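Local coordinates for regulator of nonsense transcripts 2 (Homo sapiens, PDB 4CEM), which acts as a nonsense-mediated mRNA decay factor, here represented by the first of its three MIF4G domains, an all-helical module, at residues V207-K212 and L300-D305. Residues are numbered along the deposited sequence; the frame is centred on the assembly and turned at random.
Sequences VPRKVK and LADLLD
With CG anti to the backbone N in both Arg209 (chi1 -168°) and Asp305 (chi1 -170°), guanidinium and carboxylate meet at the surface of the all-helical MIF4G domain, where helix 209-218 begins and helix 283-303 ends. A bend at chi3 turns the arginine side-on, and NE and NH2 both grip a single oxygen: NE lies 2.7 Å from Asp305 OD1 and nearly on its C-O axis, while NH2 donates to the same atom from above the carboxylate plane. The two flat groups stand almost perpendicular, 85° apart. Arg209 NH2 also makes a weak bond to the Asp305 carbonyl, and NH1 bonds Asn307 OD1; arginine, with several N-H donors on one long arm, suits a place from which it reaches side chain and backbone alike. Lys212, one turn further on, extends its chain to place NZ 2.9 Å from Asp305 OD2, giving each carboxylate oxygen its own cation.

Backbone atoms join the helix ends too. Asp302 O receives Arg209 N at 2.9 Å on one face and Asp305 N on the other. Asp305 takes the positive phi of a Schellman motif, where glycine is commonest, but its carboxylate is what the bridging needs. Pro208 is tolerated at the N-cap, whose N-H the helix does not use; its CG rests against Leu303 CD2. Leu303 continues inward to Ile193 and Cys196 of helix 189-204. Asp302 OD2 accepts a weak bond from Lys210 N.

An alanine in place of Asp305 would probably leave Arg209 and Lys212 without their shared anion and the guanidinium freer to swing. Asp305 and the two basic residues would each probably be disfavoured by their own helix dipole; pairing them across the junction is likely to offset that cost and help hold the helix ends together.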
ATOM      1  N   VAL A 207       3.742   0.542 -15.153  1.00 36.17           N
ATOM      2  CA  VAL A 207       5.001  -0.025 -15.598  1.00 35.10           C
ATOM      3  C   VAL A 207       6.042   1.079 -15.457  1.00 35.58           C
ATOM      4  O   VAL A 207       6.201   1.886 -16.365  1.00 36.98           O
ATOM      5  CB  VAL A 207       4.943  -0.510 -17.058  1.00 33.95           C
ATOM      6  CG1 VAL A 207       6.237  -1.235 -17.418  1.00 33.01           C
ATOM      7  CG2 VAL A 207       3.742  -1.419 -17.270  1.00 31.99           C
ATOM      8  N   PRO A 208       6.733   1.134 -14.305  1.00 35.97           N
ATOM      9  CA  PRO A 208       7.679   2.219 -14.012  1.00 36.61           C
ATOM     10  C   PRO A 208       8.839   2.349 -14.993  1.00 38.89           C
ATOM     11  O   PRO A 208       9.207   1.385 -15.675  1.00 35.12           O
ATOM     12  CB  PRO A 208       8.245   1.839 -12.640  1.00 36.11           C
ATOM     13  CG  PRO A 208       7.254   0.908 -12.043  1.00 35.60           C
ATOM     14  CD  PRO A 208       6.621   0.182 -13.187  1.00 35.63           C
ATOM     15  N   ARG A 209       9.435   3.539 -15.012  1.00 43.74           N
ATOM     16  CA  ARG A 209      10.578   3.831 -15.872  1.00 45.10           C
ATOM     17  C   ARG A 209      11.768   2.915 -15.579  1.00 45.96           C
ATOM     18  O   ARG A 209      12.411   2.442 -16.511  1.00 48.37           O
ATOM     19  CB  ARG A 209      10.980   5.300 -15.738  1.00 48.22           C
ATOM     20  CG  ARG A 209      11.972   5.788 -16.794  1.00 51.16           C
ATOM     21  CD  ARG A 209      11.874   7.296 -17.036  1.00 50.66           C
ATOM     22  NE  ARG A 209      10.563   7.691 -17.568  1.00 51.53           N
ATOM     23  CZ  ARG A 209      10.221   8.937 -17.907  1.00 50.59           C
ATOM     24  NH1 ARG A 209      11.087   9.936 -17.782  1.00 50.45           N
ATOM     25  NH2 ARG A 209       9.003   9.185 -18.378  1.00 48.95           N
ATOM     26  N   LYS A 210      12.053   2.648 -14.302  1.00 46.50           N
ATOM     27  CA  LYS A 210      13.132   1.714 -13.941  1.00 47.60           C
ATOM     28  C   LYS A 210      12.938   0.346 -14.604  1.00 45.43           C
ATOM     29  O   LYS A 210      13.880  -0.225 -15.159  1.00 46.51           O
ATOM     30  CB  LYS A 210      13.215   1.490 -12.425  1.00 51.84           C
ATOM     31  CG  LYS A 210      13.561   2.714 -11.595  1.00 56.23           C
ATOM     32  CD  LYS A 210      14.146   2.316 -10.241  1.00 58.92           C
ATOM     33  CE  LYS A 210      14.503   3.538  -9.403  1.00 60.85           C
ATOM     34  NZ  LYS A 210      15.531   3.235  -8.364  1.00 61.67           N
ATOM     35  N   VAL A 211      11.722  -0.184 -14.525  1.00 40.84           N
ATOM     36  CA  VAL A 211      11.426  -1.497 -15.090  1.00 39.44           C
ATOM     37  C   VAL A 211      11.594  -1.458 -16.601  1.00 40.31           C
ATOM     38  O   VAL A 211      12.217  -2.351 -17.185  1.00 42.00           O
ATOM     39  CB  VAL A 211       9.993  -1.972 -14.755  1.00 39.17           C
ATOM     40  CG1 VAL A 211       9.672  -3.275 -15.485  1.00 37.10           C
ATOM     41  CG2 VAL A 211       9.802  -2.123 -13.246  1.00 35.68           C
ATOM     42  N   LYS A 212      11.048  -0.417 -17.233  1.00 38.93           N
ATOM     43  CA  LYS A 212      11.174  -0.270 -18.676  1.00 37.90           C
ATOM     44  C   LYS A 212      12.639  -0.210 -19.056  1.00 37.70           C
ATOM     45  O   LYS A 212      13.098  -0.947 -19.933  1.00 37.22           O
ATOM     46  CB  LYS A 212      10.453   0.978 -19.166  1.00 38.34           C
ATOM     47  CG  LYS A 212       8.940   0.847 -19.170  1.00 38.44           C
ATOM     48  CD  LYS A 212       8.328   1.973 -19.976  1.00 39.63           C
ATOM     49  CE  LYS A 212       6.809   1.966 -19.932  1.00 40.02           C
ATOM     50  NZ  LYS A 212       6.268   3.010 -20.848  1.00 38.93           N
ATOM     51  N   LEU A 300       7.878   9.170  -7.621  1.00 47.94           N
ATOM     52  CA  LEU A 300       6.549   8.858  -8.153  1.00 46.87           C
ATOM     53  C   LEU A 300       6.443   9.085  -9.665  1.00 46.22           C
ATOM     54  O   LEU A 300       5.647   8.436 -10.349  1.00 49.05           O
ATOM     55  CB  LEU A 300       5.486   9.697  -7.427  1.00 47.80           C
ATOM     56  CG  LEU A 300       4.018   9.436  -7.794  1.00 47.60           C
ATOM     57  CD1 LEU A 300       3.659   7.988  -7.515  1.00 47.35           C
ATOM     58  CD2 LEU A 300       3.089  10.374  -7.042  1.00 46.88           C
ATOM     59  N   ALA A 301       7.218  10.028 -10.181  1.00 45.75           N
ATOM     60  CA  ALA A 301       7.285  10.264 -11.623  1.00 45.70           C
ATOM     61  C   ALA A 301       7.779   9.002 -12.322  1.00 44.29           C
ATOM     62  O   ALA A 301       7.303   8.633 -13.391  1.00 41.26           O
ATOM     63  CB  ALA A 301       8.221  11.428 -11.920  1.00 44.75           C
ATOM     64  N   ASP A 302       8.749   8.349 -11.699  1.00 45.20           N
ATOM     65  CA  ASP A 302       9.283   7.113 -12.218  1.00 46.32           C
ATOM     66  C   ASP A 302       8.216   6.022 -12.256  1.00 44.59           C
ATOM     67  O   ASP A 302       7.955   5.437 -13.312  1.00 42.37           O
ATOM     68  CB  ASP A 302      10.454   6.644 -11.374  1.00 46.58           C
ATOM     69  CG  ASP A 302      11.032   5.364 -11.890  1.00 49.44           C
ATOM     70  OD1 ASP A 302      10.388   4.307 -11.702  1.00 52.91           O
ATOM     71  OD2 ASP A 302      12.118   5.422 -12.502  1.00 52.13           O
ATOM     72  N   LEU A 303       7.616   5.755 -11.098  1.00 42.61           N
ATOM     73  CA  LEU A 303       6.569   4.745 -10.980  1.00 40.80           C
ATOM     74  C   LEU A 303       5.469   4.990 -12.024  1.00 40.18           C
ATOM     75  O   LEU A 303       4.989   4.057 -12.660  1.00 39.25           O
ATOM     76  CB  LEU A 303       6.004   4.734  -9.551  1.00 40.41           C
ATOM     77  CG  LEU A 303       6.896   4.133  -8.443  1.00 40.17           C
ATOM     78  CD1 LEU A 303       6.697   4.826  -7.104  1.00 38.29           C
ATOM     79  CD2 LEU A 303       6.683   2.630  -8.283  1.00 39.04           C
ATOM     80  N   LEU A 304       5.097   6.248 -12.224  1.00 40.39           N
ATOM     81  CA  LEU A 304       4.097   6.582 -13.229  1.00 42.54           C
ATOM     82  C   LEU A 304       4.686   6.826 -14.632  1.00 45.40           C
ATOM     83  O   LEU A 304       3.937   7.103 -15.567  1.00 47.78           O
ATOM     84  CB  LEU A 304       3.289   7.796 -12.772  1.00 42.43           C
ATOM     85  CG  LEU A 304       2.617   7.645 -11.407  1.00 42.33           C
ATOM     86  CD1 LEU A 304       1.841   8.899 -11.023  1.00 40.99           C
ATOM     87  CD2 LEU A 304       1.707   6.429 -11.399  1.00 41.87           C
ATOM     88  N   ASP A 305       6.010   6.705 -14.776  1.00 46.52           N
ATOM     89  CA  ASP A 305       6.719   6.926 -16.051  1.00 47.91           C
ATOM     90  C   ASP A 305       6.514   8.335 -16.634  1.00 51.14           C
ATOM     91  O   ASP A 305       6.524   8.520 -17.851  1.00 52.47           O
ATOM     92  CB  ASP A 305       6.337   5.855 -17.085  1.00 47.53           C
ATOM     93  CG  ASP A 305       7.221   5.893 -18.349  1.00 47.00           C
ATOM     94  OD1 ASP A 305       8.417   6.271 -18.256  1.00 44.42           O
ATOM     95  OD2 ASP A 305       6.703   5.544 -19.438  1.00 45.08           O
TER